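Local coordinates for protein GTN Reductase (Agrobacterium tumefaciens, PDB 5N6G) that probably reduces activated carbon-carbon double bonds with a bound flavin mononucleotide, as an ene-reductase of the Old Yellow Enzyme family, at residues V52-A66 against A96-Q110. Residues are numbered along the deposited sequence; the frame is centred on the assembly and turned at random.
Sequences VTEGTPISQQGQGYA and AQIWHVGRISHTSLQ. With FMN (flavin mononucleotide), chain B; 8OZ (2-Phenylacrylic acid), chain C.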
loop_
_atom_site.group_PDB
_atom_site.type_symbol
_atom_site.label_atom_id
_atom_site.label_comp_id
_atom_site.label_asym_id
_atom_site.label_seq_id
_atom_site.Cartn_x
_atom_site.Cartn_y
_atom_site.Cartn_z
ATOM N N VAL A 52 -6.982 4.972 1.225
ATOM C CA VAL A 52 -5.718 4.661 0.565
ATOM C C VAL A 52 -6.074 4.011 -0.757
ATOM O O VAL A 52 -6.832 3.029 -0.784
ATOM C CB VAL A 52 -4.828 3.736 1.414
ATOM C CG1 VAL A 52 -3.490 3.542 0.743
ATOM C CG2 VAL A 52 -4.661 4.305 2.823
ATOM N N THR A 53 -5.552 4.561 -1.852
ATOM C CA THR A 53 -5.892 3.992 -3.139
ATOM C C THR A 53 -5.302 2.591 -3.273
ATOM O O THR A 53 -4.338 2.215 -2.601
ATOM C CB THR A 53 -5.359 4.810 -4.322
ATOM O OG1 THR A 53 -3.918 4.785 -4.364
ATOM C CG2 THR A 53 -5.826 6.249 -4.302
ATOM N N GLU A 54 -5.844 1.855 -4.237
ATOM C CA GLU A 54 -5.143 0.716 -4.811
ATOM C C GLU A 54 -3.701 1.091 -5.111
ATOM O O GLU A 54 -3.397 2.239 -5.432
ATOM C CB GLU A 54 -5.837 0.273 -6.105
ATOM C CG GLU A 54 -5.798 1.287 -7.257
ATOM C CD GLU A 54 -7.006 1.160 -8.187
ATOM O OE1 GLU A 54 -7.001 0.291 -9.097
ATOM O OE2 GLU A 54 -7.970 1.937 -8.005
ATOM N N GLY A 55 -2.807 0.114 -5.067
ATOM C CA GLY A 55 -1.442 0.394 -5.445
ATOM C C GLY A 55 -1.388 1.025 -6.814
ATOM O O GLY A 55 -2.068 0.571 -7.751
ATOM N N THR A 56 -0.626 2.104 -6.929
ATOM C CA THR A 56 -0.533 2.858 -8.173
ATOM C C THR A 56 0.936 3.034 -8.538
ATOM O O THR A 56 1.680 3.724 -7.813
ATOM C CB THR A 56 -1.294 4.183 -8.041
ATOM O OG1 THR A 56 -1.325 4.851 -9.316
ATOM C CG2 THR A 56 -0.735 5.098 -6.999
ATOM N N PRO A 57 1.417 2.402 -9.604
ATOM C CA PRO A 57 2.856 2.402 -9.862
ATOM C C PRO A 57 3.396 3.754 -10.260
ATOM O O PRO A 57 2.748 4.548 -10.950
ATOM C CB PRO A 57 3.015 1.373 -10.987
ATOM C CG PRO A 57 1.879 0.402 -10.705
ATOM C CD PRO A 57 0.733 1.307 -10.307
ATOM N N ILE A 58 4.638 3.986 -9.819
ATOM C CA ILE A 58 5.367 5.215 -10.137
ATOM C C ILE A 58 5.933 5.214 -11.549
ATOM O O ILE A 58 6.372 6.270 -12.042
ATOM C CB ILE A 58 6.517 5.410 -9.131
ATOM C CG1 ILE A 58 7.479 4.221 -9.210
ATOM C CG2 ILE A 58 5.969 5.555 -7.719
ATOM C CD1 ILE A 58 8.692 4.345 -8.285
ATOM N N SER A 59 5.942 4.071 -12.220
ATOM C CA SER A 59 6.558 3.938 -13.530
ATOM C C SER A 59 6.035 2.656 -14.149
ATOM O O SER A 59 5.505 1.787 -13.455
ATOM C CB SER A 59 8.073 3.855 -13.428
ATOM O OG SER A 59 8.402 2.678 -12.701
ATOM N N GLN A 60 6.245 2.520 -15.459
ATOM C CA GLN A 60 5.880 1.269 -16.107
ATOM C C GLN A 60 6.742 0.123 -15.577
ATOM O O GLN A 60 6.263 -1.004 -15.413
ATOM C CB GLN A 60 6.024 1.405 -17.623
ATOM C CG GLN A 60 5.464 0.211 -18.365
ATOM C CD GLN A 60 5.720 0.270 -19.836
ATOM O OE1 GLN A 60 6.064 1.324 -20.371
ATOM N NE2 GLN A 60 5.565 -0.864 -20.511
ATOM N N GLN A 61 8.012 0.399 -15.284
ATOM C CA GLN A 61 8.885 -0.605 -14.687
ATOM C C GLN A 61 8.308 -1.111 -13.366
ATOM O O GLN A 61 8.464 -2.290 -13.028
ATOM C CB GLN A 61 10.267 0.002 -14.471
ATOM C CG GLN A 61 11.343 -0.919 -13.950
ATOM C CD GLN A 61 12.486 -0.136 -13.319
ATOM O OE1 GLN A 61 12.296 0.504 -12.295
ATOM N NE2 GLN A 61 13.675 -0.202 -13.919
ATOM N N GLY A 62 7.628 -0.255 -12.628
ATOM C CA GLY A 62 7.006 -0.639 -11.366
ATOM C C GLY A 62 5.693 -1.369 -11.453
ATOM O O GLY A 62 5.127 -1.700 -10.395
ATOM N N GLN A 63 5.168 -1.585 -12.662
ATOM C CA GLN A 63 3.931 -2.339 -12.876
ATOM C C GLN A 63 4.180 -3.836 -12.811
ATOM O O GLN A 63 5.108 -4.344 -13.442
ATOM C CB GLN A 63 3.324 -2.051 -14.252
ATOM C CG GLN A 63 2.675 -0.704 -14.375
ATOM C CD GLN A 63 1.239 -0.682 -13.901
ATOM O OE1 GLN A 63 0.777 -1.565 -13.160
ATOM N NE2 GLN A 63 0.524 0.374 -14.298
ATOM N N GLY A 64 3.268 -4.549 -12.149
ATOM C CA GLY A 64 3.323 -5.997 -12.090
ATOM C C GLY A 64 2.065 -6.732 -12.489
ATOM O O GLY A 64 2.094 -7.958 -12.615
ATOM N N TYR A 65 0.955 -5.998 -12.689
ATOM C CA TYR A 65 -0.338 -6.577 -13.050
ATOM C C TYR A 65 -0.979 -5.703 -14.111
ATOM O O TYR A 65 -0.752 -4.493 -14.168
ATOM C CB TYR A 65 -1.305 -6.679 -11.849
ATOM C CG TYR A 65 -0.676 -7.351 -10.659
ATOM C CD1 TYR A 65 0.118 -6.635 -9.798
ATOM C CD2 TYR A 65 -0.803 -8.709 -10.445
ATOM C CE1 TYR A 65 0.723 -7.217 -8.731
ATOM C CE2 TYR A 65 -0.177 -9.310 -9.373
ATOM C CZ TYR A 65 0.575 -8.551 -8.515
ATOM O OH TYR A 65 1.217 -9.130 -7.439
ATOM N N ALA A 66 -1.845 -6.326 -14.907
ATOM C CA ALA A 66 -2.530 -5.598 -15.961
ATOM C C ALA A 66 -3.671 -4.737 -15.419
ATOM O O ALA A 66 -4.281 -5.024 -14.381
ATOM C CB ALA A 66 -3.097 -6.567 -16.992
ATOM N N ALA A 96 -2.473 8.445 -2.222
ATOM C CA ALA A 96 -2.101 7.500 -3.269
ATOM C C ALA A 96 -1.084 6.508 -2.733
ATOM O O ALA A 96 -0.060 6.919 -2.166
ATOM C CB ALA A 96 -1.500 8.244 -4.461
ATOM N N GLN A 97 -1.346 5.214 -2.918
ATOM C CA GLN A 97 -0.379 4.192 -2.514
ATOM C C GLN A 97 0.620 4.024 -3.653
ATOM O O GLN A 97 0.376 3.269 -4.591
ATOM C CB GLN A 97 -1.044 2.859 -2.172
ATOM C CG GLN A 97 0.012 1.933 -1.571
ATOM C CD GLN A 97 -0.405 0.501 -1.347
ATOM O OE1 GLN A 97 -0.886 -0.191 -2.249
ATOM N NE2 GLN A 97 -0.151 0.020 -0.149
ATOM N N ILE A 98 1.759 4.696 -3.559
ATOM C CA ILE A 98 2.699 4.717 -4.675
ATOM C C ILE A 98 3.566 3.462 -4.614
ATOM O O ILE A 98 4.096 3.088 -3.558
ATOM C CB ILE A 98 3.515 6.023 -4.698
ATOM C CG1 ILE A 98 4.356 6.232 -3.433
ATOM C CG2 ILE A 98 2.549 7.219 -4.963
ATOM C CD1 ILE A 98 5.249 7.511 -3.530
ATOM N N TRP A 99 3.695 2.793 -5.750
ATOM C CA TRP A 99 4.031 1.381 -5.794
ATOM C C TRP A 99 5.161 1.105 -6.779
ATOM O O TRP A 99 5.226 1.703 -7.847
ATOM C CB TRP A 99 2.802 0.633 -6.227
ATOM C CG TRP A 99 2.749 -0.845 -6.062
ATOM C CD1 TRP A 99 3.538 -1.646 -5.285
ATOM C CD2 TRP A 99 1.768 -1.695 -6.658
ATOM N NE1 TRP A 99 3.101 -2.953 -5.372
ATOM C CE2 TRP A 99 2.018 -3.010 -6.212
ATOM C CE3 TRP A 99 0.701 -1.463 -7.532
ATOM C CZ2 TRP A 99 1.228 -4.078 -6.600
ATOM C CZ3 TRP A 99 -0.076 -2.510 -7.923
ATOM C CH2 TRP A 99 0.192 -3.814 -7.472
ATOM N N HIS A 100 6.042 0.188 -6.411
ATOM C CA HIS A 100 6.954 -0.453 -7.345
ATOM C C HIS A 100 6.979 -1.924 -6.974
ATOM O O HIS A 100 7.313 -2.284 -5.839
ATOM C CB HIS A 100 8.374 0.151 -7.300
ATOM C CG HIS A 100 9.230 -0.248 -8.450
ATOM N ND1 HIS A 100 9.478 -1.559 -8.790
ATOM C CD2 HIS A 100 9.905 0.510 -9.348
ATOM C CE1 HIS A 100 10.248 -1.590 -9.865
ATOM N NE2 HIS A 100 10.531 -0.348 -10.215
ATOM N N VAL A 101 6.630 -2.774 -7.927
ATOM C CA VAL A 101 6.510 -4.205 -7.656
ATOM C C VAL A 101 7.826 -4.960 -7.622
ATOM O O VAL A 101 7.843 -6.114 -7.169
ATOM C CB VAL A 101 5.646 -4.927 -8.700
ATOM C CG1 VAL A 101 4.248 -4.355 -8.671
ATOM C CG2 VAL A 101 6.247 -4.828 -10.095
ATOM N N GLY A 102 8.912 -4.371 -8.100
ATOM C CA GLY A 102 10.155 -5.118 -8.210
ATOM C C GLY A 102 9.996 -6.392 -9.007
ATOM O O GLY A 102 9.499 -6.392 -10.136
ATOM N N ARG A 103 10.433 -7.518 -8.430
ATOM C CA ARG A 103 10.456 -8.771 -9.174
ATOM C C ARG A 103 9.075 -9.352 -9.486
ATOM O O ARG A 103 9.000 -10.324 -10.248
ATOM C CB ARG A 103 11.261 -9.821 -8.414
ATOM C CG ARG A 103 10.588 -10.335 -7.147
ATOM C CD ARG A 103 11.514 -11.315 -6.431
ATOM N NE ARG A 103 10.870 -11.902 -5.256
ATOM C CZ ARG A 103 11.210 -13.071 -4.725
ATOM N NH1 ARG A 103 12.202 -13.811 -5.215
ATOM N NH2 ARG A 103 10.543 -13.525 -3.667
ATOM N N ILE A 104 8.005 -8.806 -8.914
ATOM C CA ILE A 104 6.663 -9.387 -9.082
ATOM C C ILE A 104 6.055 -8.733 -10.316
ATOM O O ILE A 104 5.201 -7.848 -10.241
ATOM C CB ILE A 104 5.810 -9.198 -7.833
ATOM C CG1 ILE A 104 6.552 -9.711 -6.589
ATOM C CG2 ILE A 104 4.503 -9.907 -7.992
ATOM C CD1 ILE A 104 6.896 -11.206 -6.615
ATOM N N SER A 105 6.504 -9.184 -11.486
ATOM C CA SER A 105 6.058 -8.610 -12.749
ATOM C C SER A 105 6.319 -9.615 -13.870
ATOM O O SER A 105 6.738 -10.751 -13.639
ATOM C CB SER A 105 6.750 -7.266 -12.994
ATOM O OG SER A 105 6.230 -6.558 -14.121
ATOM N N HIS A 106 6.036 -9.182 -15.093
ATOM C CA HIS A 106 6.165 -10.005 -16.280
ATOM C C HIS A 106 6.772 -9.146 -17.376
ATOM O O HIS A 106 6.553 -7.937 -17.411
ATOM C CB HIS A 106 4.795 -10.547 -16.706
ATOM C CG HIS A 106 4.858 -11.585 -17.783
ATOM N ND1 HIS A 106 4.699 -11.271 -19.116
ATOM C CD2 HIS A 106 5.027 -12.930 -17.728
ATOM C CE1 HIS A 106 4.797 -12.372 -19.837
ATOM N NE2 HIS A 106 4.979 -13.393 -19.017
ATOM N N THR A 107 7.572 -9.770 -18.235
ATOM C CA THR A 107 8.234 -9.025 -19.306
ATOM C C THR A 107 7.243 -8.250 -20.173
ATOM O O THR A 107 7.571 -7.158 -20.646
ATOM C CB THR A 107 9.048 -9.968 -20.176
ATOM O OG1 THR A 107 8.184 -10.993 -20.701
ATOM C CG2 THR A 107 10.186 -10.584 -19.383
ATOM N N SER A 108 6.035 -8.781 -20.380
ATOM C CA SER A 108 5.056 -8.124 -21.248
ATOM C C SER A 108 4.560 -6.786 -20.688
ATOM O O SER A 108 3.958 -5.997 -21.432
ATOM C CB SER A 108 3.873 -9.068 -21.489
ATOM O OG SER A 108 3.166 -9.256 -20.277
ATOM N N LEU A 109 4.769 -6.523 -19.395
ATOM C CA LEU A 109 4.385 -5.273 -18.757
ATOM C C LEU A 109 5.529 -4.271 -18.670
ATOM O O LEU A 109 5.288 -3.101 -18.343
ATOM C CB LEU A 109 3.853 -5.549 -17.335
ATOM C CG LEU A 109 2.657 -6.493 -17.251
ATOM C CD1 LEU A 109 2.395 -6.907 -15.789
ATOM C CD2 LEU A 109 1.430 -5.837 -17.850
ATOM N N GLN A 110 6.769 -4.710 -18.897
ATOM C CA GLN A 110 7.958 -3.909 -18.687
ATOM C C GLN A 110 8.291 -3.089 -19.924
ATOM O O GLN A 110 8.020 -3.515 -21.054
ATOM C CB GLN A 110 9.144 -4.809 -18.357
ATOM C CG GLN A 110 8.982 -5.438 -16.998
ATOM C CD GLN A 110 9.066 -4.424 -15.898
ATOM O OE1 GLN A 110 9.955 -3.557 -15.890
ATOM N NE2 GLN A 110 8.135 -4.495 -14.969
HETATM N N1 FMN B . -2.579 -4.361 -0.068
HETATM C C2 FMN B . -1.806 -3.316 -0.512
HETATM O O2 FMN B . -0.915 -2.806 0.202
HETATM N N3 FMN B . -2.035 -2.791 -1.765
HETATM C C4 FMN B . -2.968 -3.249 -2.677
HETATM O O4 FMN B . -3.124 -2.678 -3.756
HETATM C C4A FMN B . -3.755 -4.370 -2.213
HETATM N N5 FMN B . -4.686 -4.841 -3.005
HETATM C C5A FMN B . -5.537 -5.804 -2.490
HETATM C C6 FMN B . -6.601 -6.233 -3.275
HETATM C C7 FMN B . -7.551 -7.109 -2.768
HETATM C C7M FMN B . -8.705 -7.520 -3.649
HETATM C C8 FMN B . -7.437 -7.580 -1.456
HETATM C C8M FMN B . -8.483 -8.480 -0.855
HETATM C C9 FMN B . -6.361 -7.173 -0.671
HETATM C C9A FMN B . -5.418 -6.281 -1.179
HETATM N N10 FMN B . -4.382 -5.762 -0.373
HETATM C C10 FMN B . -3.516 -4.827 -0.869
HETATM C "C1'" FMN B . -4.371 -6.107 1.056
HETATM C "C2'" FMN B . -5.401 -5.285 1.821
HETATM O "O2'" FMN B . -5.048 -3.897 1.811
HETATM C "C3'" FMN B . -5.574 -5.738 3.272
HETATM O "O3'" FMN B . -4.312 -5.714 3.934
HETATM C "C4'" FMN B . -6.164 -7.141 3.408
HETATM O "O4'" FMN B . -7.366 -7.249 2.643
HETATM C "C5'" FMN B . -6.406 -7.525 4.857
HETATM O "O5'" FMN B . -7.376 -6.642 5.456
HETATM P P FMN B . -8.925 -7.037 5.739
HETATM O O1P FMN B . -8.876 -8.192 6.717
HETATM O O2P FMN B . -9.481 -7.478 4.396
HETATM O O3P FMN B . -9.532 -5.794 6.279
HETATM C C4 8OZ C . -3.844 -8.443 -4.533
HETATM C C5 8OZ C . -3.694 -8.615 -5.890
HETATM C C6 8OZ C . -2.699 -7.938 -6.557
HETATM C C7 8OZ C . -1.863 -7.073 -5.874
HETATM C C8 8OZ C . -0.618 -6.212 -2.456
HETATM C C 8OZ C . -0.944 -4.683 -4.347
HETATM O O 8OZ C . -0.075 -5.369 -1.783
HETATM C C1 8OZ C . -1.193 -5.862 -3.795
HETATM C C2 8OZ C . -2.017 -6.877 -4.508
HETATM C C3 8OZ C . -3.011 -7.585 -3.838
HETATM O O1 8OZ C . -0.714 -7.462 -2.072
HETATM O O HOH W 1 10.251 -4.451 -11.935
#
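With CG anti to the backbone N in both His100 (chi1 -166°) and Gln61 (chi1 -176°), ring and amide meet where the loops after two barrel strands run together. The His100 ring illustrates how one imidazole can tie two loops: His100 NE2 reaches across, donating almost straight, in the ring plane, to Gln61 OE1 (2.9 Å), while ND1 accepts from Gly102 N of its own loop. Gly62 CA lies 3.5 Å from the centre of the His100 ring, over its face, as a CH-pi contact. Both ring nitrogens are thus engaged, which fixes the ring's rotation. Farther along, Gln110 NE2 donates to Gln61 O (3.0 Å) and to Ser105 OG. Ser105 OG in turn donates to a lone pair of Gln63 O, 2.6 Å away.

Closer to the barrel, Thr53 OG1 accepts from Gln97 N (3.0 Å). Extended Gln97 pairs with the flavin: Gln97 OE1 accepts from N3 and Gln97 NE2 donates to O2, while Gly55 N binds O4. 2-Phenylacrylic acid lays C6 over one face of the Tyr65 ring and brings atom C to 3.2 Å from Trp99 CZ2. Parallel strands 50-57 and 94-99, joined through helix 74-89, form a beta-alpha-beta unit of the Old Yellow Enzyme TIM barrel, their C-terminal ends shaping its flavin and substrate site.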